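Long-range contacts in intracellular growth locus, subunit C (Francisella tularensis subsp. tularensis, PDB 2QWU), which probably serves as the Hcp-like tube component of the pathogenicity-island type VI secretion system and is linked to invasion and growth inside host cells: residues Glu5-Arg9 against Val192-Ala196; Ala26-Ser30 against Ile52-Asp56; Pro32-Met36 against Trp137-Leu143; Ala70-Met76 against Ser88-Val93. The protein carries 2 engineered substitutions. All coordinates share one frame; numbering follows the deposited sequence. Where two conformers were deposited one is given.

Overall arrangement
The four contacts run through a single chain built round a large antiparallel sheet. Interaction 4 is central, about 4 Å from the chain's centre, and interactions 2 and 3 each have their centre about 13 Å from that of interaction 4. The loop 32-36 ties these three together: Met36 O accepts from Val73 N at 3.0 Å, and Arg35 NH1 reaches Ile55 O at 2.8 Å. Interaction 3 also touches interaction 1, whose centre is about 10 Å away, through Cys193 N and Met140 O. Interactions 1 and 2 have nearest atoms about 10 Å apart. Interaction 1 joins a segment near the N terminus to one late in the chain, and the loop it closes holds the others.

Interaction 1 (Glu5-Arg9 against Val192-Ala196); sequences EMITR and VCCAA
Over one face of the Arg9 guanidinium lies the sulfur of Cys194, SG 4.0 Å from NH2, while NH2 also makes a weak hydrogen bond to Lys200 O. Double bends at chi2 (52°) and chi3 (56°) curl the arginine back over the thiol, a soft, polarisable group well suited to lie under a cation. The other flat group, the Glu5 carboxylate, has the Ala195 methyl over one face, OE1 to CB 3.5 Å; the Glu5 side chain also rests on the Ala195 backbone, Glu5 CB to Ala195 CA 3.4 Å, and so small a residue as alanine fits this approach. Between these two pairs the Ile7 carbonyl points into Cys194, with a CA-H...O contact of 3.2 Å from Cys194 CA to Ile7 O. One water completes the polar link: it accepts from Ile7 N at 2.8 Å and donates to Cys193 O at 2.9 Å. The Ile7 side chain meets Val192, CD1 to CG1 4.4 Å, and is buried further against strand 18-21. Thr8 is the N-cap of helix 9-14 and also bonds to Gln11, and Val12 of that helix covers Ile7, Val192 and Cys194 where strand 189-193 ends.

Interaction 2 (Ala26-Ser30 against Ile52-Asp56); sequences ACIGS and IVAID
In Cys27 a chi1 of 63° sets SG between the backbone N and the carbonyl carbon and brings it to Ile52, 4.4 Å from CG2; in Ile28 the similar chi1 of 65° puts CG2 beside its own backbone N, facing Ile52 and Val53. The contact joins two irregular loops, the one before strand 37-43 and the one before strand 71-79, and an inverse gamma turn centred on Val53 shapes the second. Ala54 N and Ile52 O make the weak bond of that turn, which folds the chain so that Ile52 and Ile55 both direct their side chains at the first loop. Ile28 CG2 lies 4.2 Å from Ile52 CG2 and 3.7 Å from Val53 O. The methyl of Ala54 rests 4.2 Å from Cys27 CB, and two such small side chains let the backbones come close, with CA atoms 5.0 Å apart. Ile55 sets CG1 and CG2 against Gly29 O, both 3.9 Å away, and the positive phi of Gly29 is readily adopted by a residue without a side chain. An outside partner holds the second loop as well: Ala54 O accepts from Thr68 OG1. The single hydrogen bond between the loops runs from Ile55 N to Cys27 O, 2.7 Å long and almost straight at 167°, the donor nearly in line with the C=O.

Interaction 3 (Pro32-Met36 against Trp137-Leu143); sequences PNCRM and WGIMIDL. Engineered in segment 32-36: Met36 (natural residue Leu).
Met36 and Met140 meet between two segments that run in nearly the same direction, 15° apart, but with CA atoms no closer than 8.5 Å, so the gap is bridged by side chains. The selenomethionine Met140 turns at chi3 (-61°) and thereby lays CE 3.6 Å from Met36 CG and 3.8 Å from Cys34 CB. The unbranched chain of Met140 can follow the uneven surface of Cys34 and Val20. Met36, an engineered selenomethionine, crosses Leu143 at about a right angle, and its CE comes tightly against Leu143 CD1 at 3.2 Å. At the other end, Trp137 meets polar groups. Asn33 O stands at the edge of the indole, in its plane, 4.0 Å from CH2. The same oxygen is gripped side-on by Arg35, through NE at 3.0 Å and NH2 at 2.9 Å, with the oxygen close to the guanidinium plane. That group is turned 75° from the indole, its NH2 3.8 Å from Trp137 CH2, and its NH1 donates to Ile55 O. The chemistry implies a buried cation whose orientation is fixed by neutral carbonyls, probably with its charge eased by their dipoles, alongside a largely apolar seam further along.

Interaction 4 (Ala70-Met76 against Ser88-Val93); sequences AASVIRM and SITLGV. Engineered in segment 70-76: Met76 (natural residue Leu).
Val73 and Leu91 lie side by side, pointing the same way, with Val73 CG2 3.9 Å from Leu91 CD2; the valine places this branch beside its backbone N by setting CG1 anti to it (chi1 179°). Ile89 joins them on the same face, crossing Val73 at about a right angle. Next to Ile89 the engineered selenomethionine Met76 reaches out fully extended beyond CG, its SE 4.2 Å from Ile89 CD1 and its far end near Leu143. The branched apolar chains of Val73, Ile89 and Leu91 suit this buried face. On the other face Arg75 runs alongside Thr90, its aliphatic CD 3.8 Å from Thr90 OG1, where a beta-branched residue can support the methylenes. Ser72 sits opposite Gly92, and the lack of a side chain on Gly92 allows OG within 3.3 Å of Gly92 CA, while OG hydrogen-bonds to Tyr175. Ile74 sends CD1 over the same glycine, 3.8 Å from Gly92 N. Paired backbone bonds join Ser72 and Gly92, and Thr90 N donates to Arg75 O at 2.8 Å. Thr90 O takes Ile74 N at 2.9 Å and, weakly, Arg75 N at 3.4 Å. Two residues facing one define a classic beta bulge, here within an antiparallel beta hairpin of strands 71-79 and 86-96 at the heart of the main sheet, consistent with an Hcp-like barrel.

Interaction 1 (Glu5-Arg9 against Val192-Ala196)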
loop_
_atom_site.group_PDB
_atom_site.type_symbol
_atom_site.label_atom_id
_atom_site.label_comp_id
_atom_site.label_asym_id
_atom_site.label_seq_id
_atom_site.Cartn_x
_atom_site.Cartn_y
_atom_site.Cartn_z
ATOM N N GLU A 5 -15.912 7.951 -6.739
ATOM C CA GLU A 5 -15.219 7.537 -5.533
ATOM C C GLU A 5 -14.638 6.115 -5.678
ATOM O O GLU A 5 -15.356 5.163 -6.044
ATOM C CB GLU A 5 -16.253 7.519 -4.409
ATOM C CG GLU A 5 -17.285 6.408 -4.679
ATOM C CD GLU A 5 -18.720 6.752 -4.388
ATOM O OE1 GLU A 5 -19.126 6.603 -3.229
ATOM O OE2 GLU A 5 -19.468 7.145 -5.312
HETATM N N MSE A 6 -13.365 5.952 -5.345
HETATM C CA MSE A 6 -12.764 4.634 -5.402
HETATM C C MSE A 6 -13.480 3.634 -4.473
HETATM O O MSE A 6 -13.707 2.474 -4.837
HETATM C CB MSE A 6 -11.288 4.742 -5.055
HETATM C CG MSE A 6 -10.483 3.437 -5.178
HETATM SE SE MSE A 6 -10.064 3.043 -6.892
HETATM C CE MSE A 6 -9.275 4.287 -7.391
ATOM N N ILE A 7 -13.829 4.050 -3.269
ATOM C CA ILE A 7 -14.560 3.154 -2.371
ATOM C C ILE A 7 -15.971 3.696 -2.164
ATOM O O ILE A 7 -16.149 4.827 -1.665
ATOM C CB ILE A 7 -13.865 3.044 -1.051
ATOM C CG1 ILE A 7 -12.423 2.519 -1.283
ATOM C CG2 ILE A 7 -14.654 2.087 -0.142
ATOM C CD1 ILE A 7 -11.552 2.607 -0.027
ATOM N N THR A 8 -16.980 2.904 -2.542
ATOM C CA THR A 8 -18.378 3.345 -2.430
ATOM C C THR A 8 -19.004 2.992 -1.073
ATOM O O THR A 8 -18.650 1.988 -0.461
ATOM C CB THR A 8 -19.284 2.684 -3.571
ATOM O OG1 THR A 8 -19.334 1.254 -3.365
ATOM C CG2 THR A 8 -18.697 2.974 -4.956
ATOM N N ARG A 9 -19.957 3.809 -0.623
ATOM C CA ARG A 9 -20.637 3.537 0.641
ATOM C C ARG A 9 -21.288 2.142 0.605
ATOM O O ARG A 9 -21.272 1.418 1.602
ATOM C CB ARG A 9 -21.677 4.614 0.915
ATOM C CG ARG A 9 -22.502 4.349 2.169
ATOM C CD ARG A 9 -21.631 4.084 3.392
ATOM N NE ARG A 9 -20.695 5.180 3.646
ATOM C CZ ARG A 9 -19.843 5.205 4.665
ATOM N NH1 ARG A 9 -19.808 4.187 5.526
ATOM N NH2 ARG A 9 -19.034 6.249 4.819
ATOM N N VAL A 192 -11.912 4.341 6.299
ATOM C CA VAL A 192 -12.061 4.601 4.863
ATOM C C VAL A 192 -12.827 5.899 4.667
ATOM O O VAL A 192 -13.345 6.478 5.619
ATOM C CB VAL A 192 -12.830 3.448 4.139
ATOM C CG1 VAL A 192 -12.040 2.165 4.294
ATOM C CG2 VAL A 192 -14.270 3.342 4.657
ATOM N N CYS A 193 -12.849 6.383 3.443
ATOM C CA CYS A 193 -13.657 7.574 3.133
ATOM C C CYS A 193 -14.117 7.359 1.720
ATOM O O CYS A 193 -13.310 6.955 0.844
ATOM C CB CYS A 193 -12.845 8.853 3.195
ATOM S SG CYS A 193 -13.948 10.324 3.074
ATOM N N CYS A 194 -15.400 7.655 1.507
ATOM C CA CYS A 194 -16.037 7.416 0.221
ATOM C C CYS A 194 -16.102 8.626 -0.690
ATOM O O CYS A 194 -15.075 9.307 -0.816
ATOM C CB CYS A 194 -17.407 6.761 0.469
ATOM S SG CYS A 194 -17.216 5.211 1.468
ATOM N N ALA A 195 -17.268 8.914 -1.297
ATOM C CA ALA A 195 -17.366 9.978 -2.299
ATOM C C ALA A 195 -16.897 11.373 -1.897
ATOM O O ALA A 195 -16.049 11.989 -2.566
ATOM C CB ALA A 195 -18.852 10.055 -2.833
ATOM N N ALA A 196 -17.496 11.857 -0.832
ATOM C CA ALA A 196 -17.209 13.178 -0.336
ATOM C C ALA A 196 -16.308 13.079 0.899
ATOM O O ALA A 196 -16.178 11.987 1.482
ATOM C CB ALA A 196 -18.541 13.859 -0.035
HETATM O O HOH W 1 -12.985 6.415 -1.975
#

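Interaction 2 (Ala26-Ser30 against Ile52-Asp56)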
loop_
_atom_site.group_PDB
_atom_site.type_symbol
_atom_site.label_atom_id
_atom_site.label_comp_id
_atom_site.label_asym_id
_atom_site.label_seq_id
_atom_site.Cartn_x
_atom_site.Cartn_y
_atom_site.Cartn_z
ATOM N N ALA A 26 1.691 7.441 -9.496
ATOM C CA ALA A 26 0.811 8.487 -8.989
ATOM C C ALA A 26 1.421 9.249 -7.798
ATOM O O ALA A 26 1.076 10.421 -7.582
ATOM C CB ALA A 26 -0.534 7.898 -8.568
ATOM N N CYS A 27 2.309 8.577 -7.046
ATOM C CA CYS A 27 2.943 9.174 -5.852
ATOM C C CYS A 27 3.884 10.351 -6.178
ATOM O O CYS A 27 4.299 11.077 -5.267
ATOM C CB CYS A 27 3.707 8.076 -5.049
ATOM S SG CYS A 27 5.083 7.278 -5.908
ATOM N N ILE A 28 4.261 10.521 -7.451
ATOM C CA ILE A 28 5.099 11.633 -7.802
ATOM C C ILE A 28 4.459 12.489 -8.875
ATOM O O ILE A 28 3.441 12.134 -9.484
ATOM C CB ILE A 28 6.522 11.178 -8.271
ATOM C CG1 ILE A 28 6.423 10.366 -9.582
ATOM C CG2 ILE A 28 7.205 10.446 -7.120
ATOM C CD1 ILE A 28 7.799 10.000 -10.259
ATOM N N GLY A 29 5.017 13.662 -9.092
ATOM C CA GLY A 29 4.441 14.513 -10.127
ATOM C C GLY A 29 3.332 15.447 -9.649
ATOM O O GLY A 29 2.913 15.404 -8.478
ATOM N N SER A 30 2.852 16.267 -10.579
ATOM C CA SER A 30 1.813 17.301 -10.364
ATOM C C SER A 30 0.552 16.880 -11.104
ATOM O O SER A 30 0.507 17.026 -12.319
ATOM C CB SER A 30 2.234 18.656 -10.980
ATOM O OG SER A 30 3.282 19.222 -10.222
ATOM N N ILE A 52 11.805 8.119 -1.499
ATOM C CA ILE A 52 10.986 8.594 -2.581
ATOM C C ILE A 52 10.405 9.922 -2.189
ATOM O O ILE A 52 9.846 10.041 -1.076
ATOM C CB ILE A 52 9.814 7.608 -2.890
ATOM C CG1 ILE A 52 10.380 6.255 -3.337
ATOM C CG2 ILE A 52 8.869 8.262 -3.905
ATOM C CD1 ILE A 52 9.298 5.139 -3.366
ATOM N N VAL A 53 10.564 10.917 -3.060
ATOM C CA VAL A 53 9.981 12.243 -2.779
ATOM C C VAL A 53 8.530 12.200 -3.264
ATOM O O VAL A 53 8.208 12.651 -4.377
ATOM C CB VAL A 53 10.795 13.362 -3.458
ATOM C CG1 VAL A 53 10.243 14.709 -3.066
ATOM C CG2 VAL A 53 12.269 13.247 -2.994
ATOM N N ALA A 54 7.669 11.612 -2.430
ATOM C CA ALA A 54 6.252 11.423 -2.777
ATOM C C ALA A 54 5.483 12.681 -2.486
ATOM O O ALA A 54 5.763 13.440 -1.495
ATOM C CB ALA A 54 5.668 10.243 -2.016
ATOM N N ILE A 55 4.502 12.919 -3.340
ATOM C CA ILE A 55 3.727 14.153 -3.273
ATOM C C ILE A 55 2.293 13.908 -2.778
ATOM O O ILE A 55 1.529 13.156 -3.412
ATOM C CB ILE A 55 3.682 14.785 -4.687
ATOM C CG1 ILE A 55 5.097 14.960 -5.271
ATOM C CG2 ILE A 55 2.855 16.103 -4.627
ATOM C CD1 ILE A 55 5.964 15.973 -4.480
ATOM N N ASP A 56 1.946 14.484 -1.622
ATOM C CA ASP A 56 0.608 14.340 -1.059
ATOM C C ASP A 56 -0.383 15.138 -1.959
ATOM O O ASP A 56 -0.003 16.048 -2.690
ATOM C CB ASP A 56 0.587 14.864 0.407
ATOM C CG ASP A 56 -0.528 14.235 1.259
ATOM O OD1 ASP A 56 -1.124 13.215 0.845
ATOM O OD2 ASP A 56 -0.806 14.733 2.387
#

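Interaction 3 (Pro32-Met36 against Trp137-Leu143)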
loop_
_atom_site.group_PDB
_atom_site.type_symbol
_atom_site.label_atom_id
_atom_site.label_comp_id
_atom_site.label_asym_id
_atom_site.label_seq_id
_atom_site.Cartn_x
_atom_site.Cartn_y
_atom_site.Cartn_z
ATOM N N PRO A 32 -4.064 15.785 -10.440
ATOM C CA PRO A 32 -5.192 15.753 -9.517
ATOM C C PRO A 32 -5.704 14.369 -9.143
ATOM O O PRO A 32 -6.752 14.258 -8.540
ATOM C CB PRO A 32 -6.253 16.511 -10.308
ATOM C CG PRO A 32 -6.035 15.968 -11.701
ATOM C CD PRO A 32 -4.532 15.976 -11.832
ATOM N N ASN A 33 -4.999 13.330 -9.545
ATOM C CA ASN A 33 -5.505 11.953 -9.340
ATOM C C ASN A 33 -5.099 11.370 -8.009
ATOM O O ASN A 33 -4.244 11.933 -7.293
ATOM C CB ASN A 33 -5.030 11.045 -10.503
ATOM C CG ASN A 33 -5.231 11.702 -11.861
ATOM O OD1 ASN A 33 -6.335 12.130 -12.177
ATOM N ND2 ASN A 33 -4.161 11.813 -12.649
ATOM N N CYS A 34 -5.736 10.262 -7.658
ATOM C CA CYS A 34 -5.462 9.643 -6.368
ATOM C C CYS A 34 -4.055 9.045 -6.268
ATOM O O CYS A 34 -3.407 8.660 -7.260
ATOM C CB CYS A 34 -6.510 8.604 -6.042
ATOM S SG CYS A 34 -6.434 7.187 -7.172
ATOM N N ARG A 35 -3.523 9.077 -5.047
ATOM C CA ARG A 35 -2.204 8.494 -4.824
ATOM C C ARG A 35 -2.111 8.085 -3.339
ATOM O O ARG A 35 -2.681 8.732 -2.445
ATOM C CB ARG A 35 -1.057 9.453 -5.215
ATOM C CG ARG A 35 -0.684 10.601 -4.151
ATOM C CD ARG A 35 -1.781 11.575 -3.948
ATOM N NE ARG A 35 -2.211 12.262 -5.162
ATOM C CZ ARG A 35 -1.596 13.288 -5.779
ATOM N NH1 ARG A 35 -0.446 13.826 -5.338
ATOM N NH2 ARG A 35 -2.161 13.836 -6.866
HETATM N N MSE A 36 -1.399 6.989 -3.098
HETATM C CA MSE A 36 -1.208 6.465 -1.744
HETATM C C MSE A 36 0.239 6.113 -1.551
HETATM O O MSE A 36 0.883 5.595 -2.436
HETATM C CB MSE A 36 -2.071 5.201 -1.530
HETATM C CG MSE A 36 -3.532 5.471 -1.367
HETATM SE SE MSE A 36 -4.434 3.803 -1.033
HETATM C CE MSE A 36 -3.679 3.487 0.442
ATOM N N TRP A 137 -9.537 17.218 -0.263
ATOM C CA TRP A 137 -8.865 15.917 -0.288
ATOM C C TRP A 137 -9.249 15.075 0.935
ATOM O O TRP A 137 -9.529 15.613 2.020
ATOM C CB TRP A 137 -7.363 16.126 -0.253
ATOM C CG TRP A 137 -6.799 16.673 -1.505
ATOM C CD1 TRP A 137 -6.614 17.992 -1.820
ATOM C CD2 TRP A 137 -6.352 15.910 -2.627
ATOM N NE1 TRP A 137 -6.090 18.098 -3.091
ATOM C CE2 TRP A 137 -5.914 16.828 -3.604
ATOM C CE3 TRP A 137 -6.276 14.518 -2.907
ATOM C CZ2 TRP A 137 -5.393 16.413 -4.854
ATOM C CZ3 TRP A 137 -5.764 14.098 -4.151
ATOM C CH2 TRP A 137 -5.323 15.059 -5.116
ATOM N N GLY A 138 -9.225 13.753 0.787
ATOM C CA GLY A 138 -9.541 12.872 1.903
ATOM C C GLY A 138 -8.809 11.558 1.679
ATOM O O GLY A 138 -8.150 11.416 0.667
ATOM N N ILE A 139 -8.903 10.631 2.619
ATOM C CA ILE A 139 -8.267 9.333 2.403
ATOM C C ILE A 139 -9.182 8.453 1.569
ATOM O O ILE A 139 -10.351 8.812 1.340
ATOM C CB ILE A 139 -8.072 8.540 3.733
ATOM C CG1 ILE A 139 -9.431 8.184 4.389
ATOM C CG2 ILE A 139 -7.153 9.352 4.716
ATOM C CD1 ILE A 139 -9.300 7.225 5.619
HETATM N N MSE A 140 -8.609 7.363 1.062
HETATM C CA MSE A 140 -9.424 6.291 0.458
HETATM C C MSE A 140 -9.431 5.250 1.597
HETATM O O MSE A 140 -10.464 4.888 2.094
HETATM C CB MSE A 140 -8.807 5.722 -0.817
HETATM C CG MSE A 140 -9.056 6.723 -2.006
HETATM SE SE MSE A 140 -8.288 6.192 -3.643
HETATM C CE MSE A 140 -6.517 6.152 -3.184
ATOM N N ILE A 141 -8.244 4.816 2.025
ATOM C CA ILE A 141 -8.110 3.868 3.141
ATOM C C ILE A 141 -6.900 4.339 3.996
ATOM O O ILE A 141 -5.843 4.662 3.455
ATOM C CB ILE A 141 -7.706 2.473 2.681
ATOM C CG1 ILE A 141 -8.684 1.921 1.672
ATOM C CG2 ILE A 141 -7.600 1.579 3.919
ATOM C CD1 ILE A 141 -8.289 0.487 1.229
ATOM N N ASP A 142 -7.046 4.313 5.318
ATOM C CA ASP A 142 -5.909 4.655 6.209
ATOM C C ASP A 142 -5.181 3.339 6.541
ATOM O O ASP A 142 -5.652 2.517 7.338
ATOM C CB ASP A 142 -6.419 5.331 7.521
ATOM C CG ASP A 142 -5.291 5.862 8.380
ATOM O OD1 ASP A 142 -4.131 5.476 8.120
ATOM O OD2 ASP A 142 -5.550 6.674 9.328
ATOM N N LEU A 143 -4.031 3.130 5.911
ATOM C CA LEU A 143 -3.279 1.896 6.093
ATOM C C LEU A 143 -2.229 2.017 7.216
ATOM O O LEU A 143 -1.453 1.110 7.427
ATOM C CB LEU A 143 -2.528 1.567 4.779
ATOM C CG LEU A 143 -3.493 1.248 3.622
ATOM C CD1 LEU A 143 -2.660 1.080 2.320
ATOM C CD2 LEU A 143 -4.326 -0.001 3.935
#

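Interaction 4 (Ala70-Met76 against Ser88-Val93)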
loop_
_atom_site.group_PDB
_atom_site.type_symbol
_atom_site.label_atom_id
_atom_site.label_comp_id
_atom_site.label_asym_id
_atom_site.label_seq_id
_atom_site.Cartn_x
_atom_site.Cartn_y
_atom_site.Cartn_z
ATOM N N ALA A 70 8.781 5.502 1.850
ATOM C CA ALA A 70 9.586 4.300 1.650
ATOM C C ALA A 70 8.921 3.461 0.512
ATOM O O ALA A 70 9.587 2.640 -0.138
ATOM C CB ALA A 70 9.631 3.474 2.961
ATOM N N ALA A 71 7.617 3.654 0.297
ATOM C CA ALA A 71 6.915 2.875 -0.739
ATOM C C ALA A 71 5.637 3.547 -1.128
ATOM O O ALA A 71 5.065 4.298 -0.328
ATOM C CB ALA A 71 6.558 1.476 -0.221
ATOM N N SER A 72 5.187 3.305 -2.364
ATOM C CA SER A 72 3.888 3.781 -2.779
ATOM C C SER A 72 2.998 2.526 -2.673
ATOM O O SER A 72 3.507 1.374 -2.664
ATOM C CB SER A 72 3.892 4.228 -4.242
ATOM O OG SER A 72 4.252 3.106 -5.058
ATOM N N VAL A 73 1.700 2.750 -2.491
ATOM C CA VAL A 73 0.747 1.623 -2.539
ATOM C C VAL A 73 -0.005 1.855 -3.852
ATOM O O VAL A 73 -0.724 2.854 -3.989
ATOM C CB VAL A 73 -0.237 1.626 -1.368
ATOM C CG1 VAL A 73 -1.182 0.458 -1.522
ATOM C CG2 VAL A 73 0.533 1.496 -0.063
ATOM N N ILE A 74 0.211 0.963 -4.816
ATOM C CA ILE A 74 -0.366 1.073 -6.172
ATOM C C ILE A 74 -1.711 0.366 -6.303
ATOM O O ILE A 74 -2.597 0.844 -7.027
ATOM C CB ILE A 74 0.640 0.491 -7.219
ATOM C CG1 ILE A 74 1.911 1.351 -7.234
ATOM C CG2 ILE A 74 0.082 0.481 -8.593
ATOM C CD1 ILE A 74 3.129 0.582 -7.809
ATOM N N ARG A 75 -1.846 -0.772 -5.620
ATOM C CA ARG A 75 -3.105 -1.498 -5.640
ATOM C C ARG A 75 -3.261 -2.240 -4.365
ATOM O O ARG A 75 -2.270 -2.672 -3.734
ATOM C CB ARG A 75 -3.142 -2.528 -6.761
ATOM C CG ARG A 75 -2.624 -2.014 -8.022
ATOM C CD ARG A 75 -2.457 -3.146 -9.040
ATOM N NE ARG A 75 -3.716 -3.794 -9.386
ATOM C CZ ARG A 75 -4.233 -3.815 -10.624
ATOM N NH1 ARG A 75 -3.625 -3.211 -11.649
ATOM N NH2 ARG A 75 -5.346 -4.493 -10.845
HETATM N N MSE A 76 -4.515 -2.361 -3.960
HETATM C CA MSE A 76 -4.781 -3.141 -2.787
HETATM C C MSE A 76 -6.163 -3.712 -2.913
HETATM O O MSE A 76 -7.057 -3.038 -3.411
HETATM C CB MSE A 76 -4.708 -2.315 -1.511
HETATM C CG MSE A 76 -4.667 -3.200 -0.323
HETATM SE SE MSE A 76 -4.259 -2.210 1.163
HETATM C CE MSE A 76 -4.252 -3.579 2.340
ATOM N N SER A 88 -4.467 -8.733 -1.055
ATOM C CA SER A 88 -3.359 -8.679 -2.015
ATOM C C SER A 88 -2.950 -7.209 -2.038
ATOM O O SER A 88 -3.763 -6.327 -1.798
ATOM C CB SER A 88 -3.761 -9.194 -3.424
ATOM O OG SER A 88 -4.803 -8.426 -3.966
ATOM N N ILE A 89 -1.669 -6.951 -2.268
ATOM C CA ILE A 89 -1.180 -5.578 -2.307
ATOM C C ILE A 89 -0.059 -5.448 -3.305
ATOM O O ILE A 89 0.706 -6.380 -3.537
ATOM C CB ILE A 89 -0.727 -5.119 -0.852
ATOM C CG1 ILE A 89 -0.450 -3.605 -0.837
ATOM C CG2 ILE A 89 0.586 -5.857 -0.409
ATOM C CD1 ILE A 89 -0.242 -3.123 0.617
ATOM N N THR A 90 0.037 -4.278 -3.915
ATOM C CA THR A 90 1.101 -3.978 -4.877
ATOM C C THR A 90 1.775 -2.690 -4.415
ATOM O O THR A 90 1.097 -1.684 -4.210
ATOM C CB THR A 90 0.531 -3.786 -6.298
ATOM O OG1 THR A 90 -0.073 -5.033 -6.713
ATOM C CG2 THR A 90 1.661 -3.518 -7.273
ATOM N N LEU A 91 3.093 -2.784 -4.167
ATOM C CA LEU A 91 3.864 -1.650 -3.661
ATOM C C LEU A 91 4.940 -1.232 -4.653
ATOM O O LEU A 91 5.482 -2.072 -5.344
ATOM C CB LEU A 91 4.546 -2.067 -2.326
ATOM C CG LEU A 91 3.619 -2.555 -1.208
ATOM C CD1 LEU A 91 4.340 -3.462 -0.258
ATOM C CD2 LEU A 91 3.120 -1.352 -0.484
ATOM N N GLY A 92 5.240 0.064 -4.714
ATOM C CA GLY A 92 6.296 0.553 -5.580
ATOM C C GLY A 92 7.444 0.991 -4.665
ATOM O O GLY A 92 7.204 1.739 -3.730
ATOM N N VAL A 93 8.667 0.488 -4.896
ATOM C CA VAL A 93 9.800 0.891 -4.082
ATOM C C VAL A 93 10.958 1.303 -4.976
ATOM O O VAL A 93 11.037 0.914 -6.143
ATOM C CB VAL A 93 10.250 -0.234 -3.108
ATOM C CG1 VAL A 93 9.075 -0.609 -2.181
ATOM C CG2 VAL A 93 10.693 -1.498 -3.920
#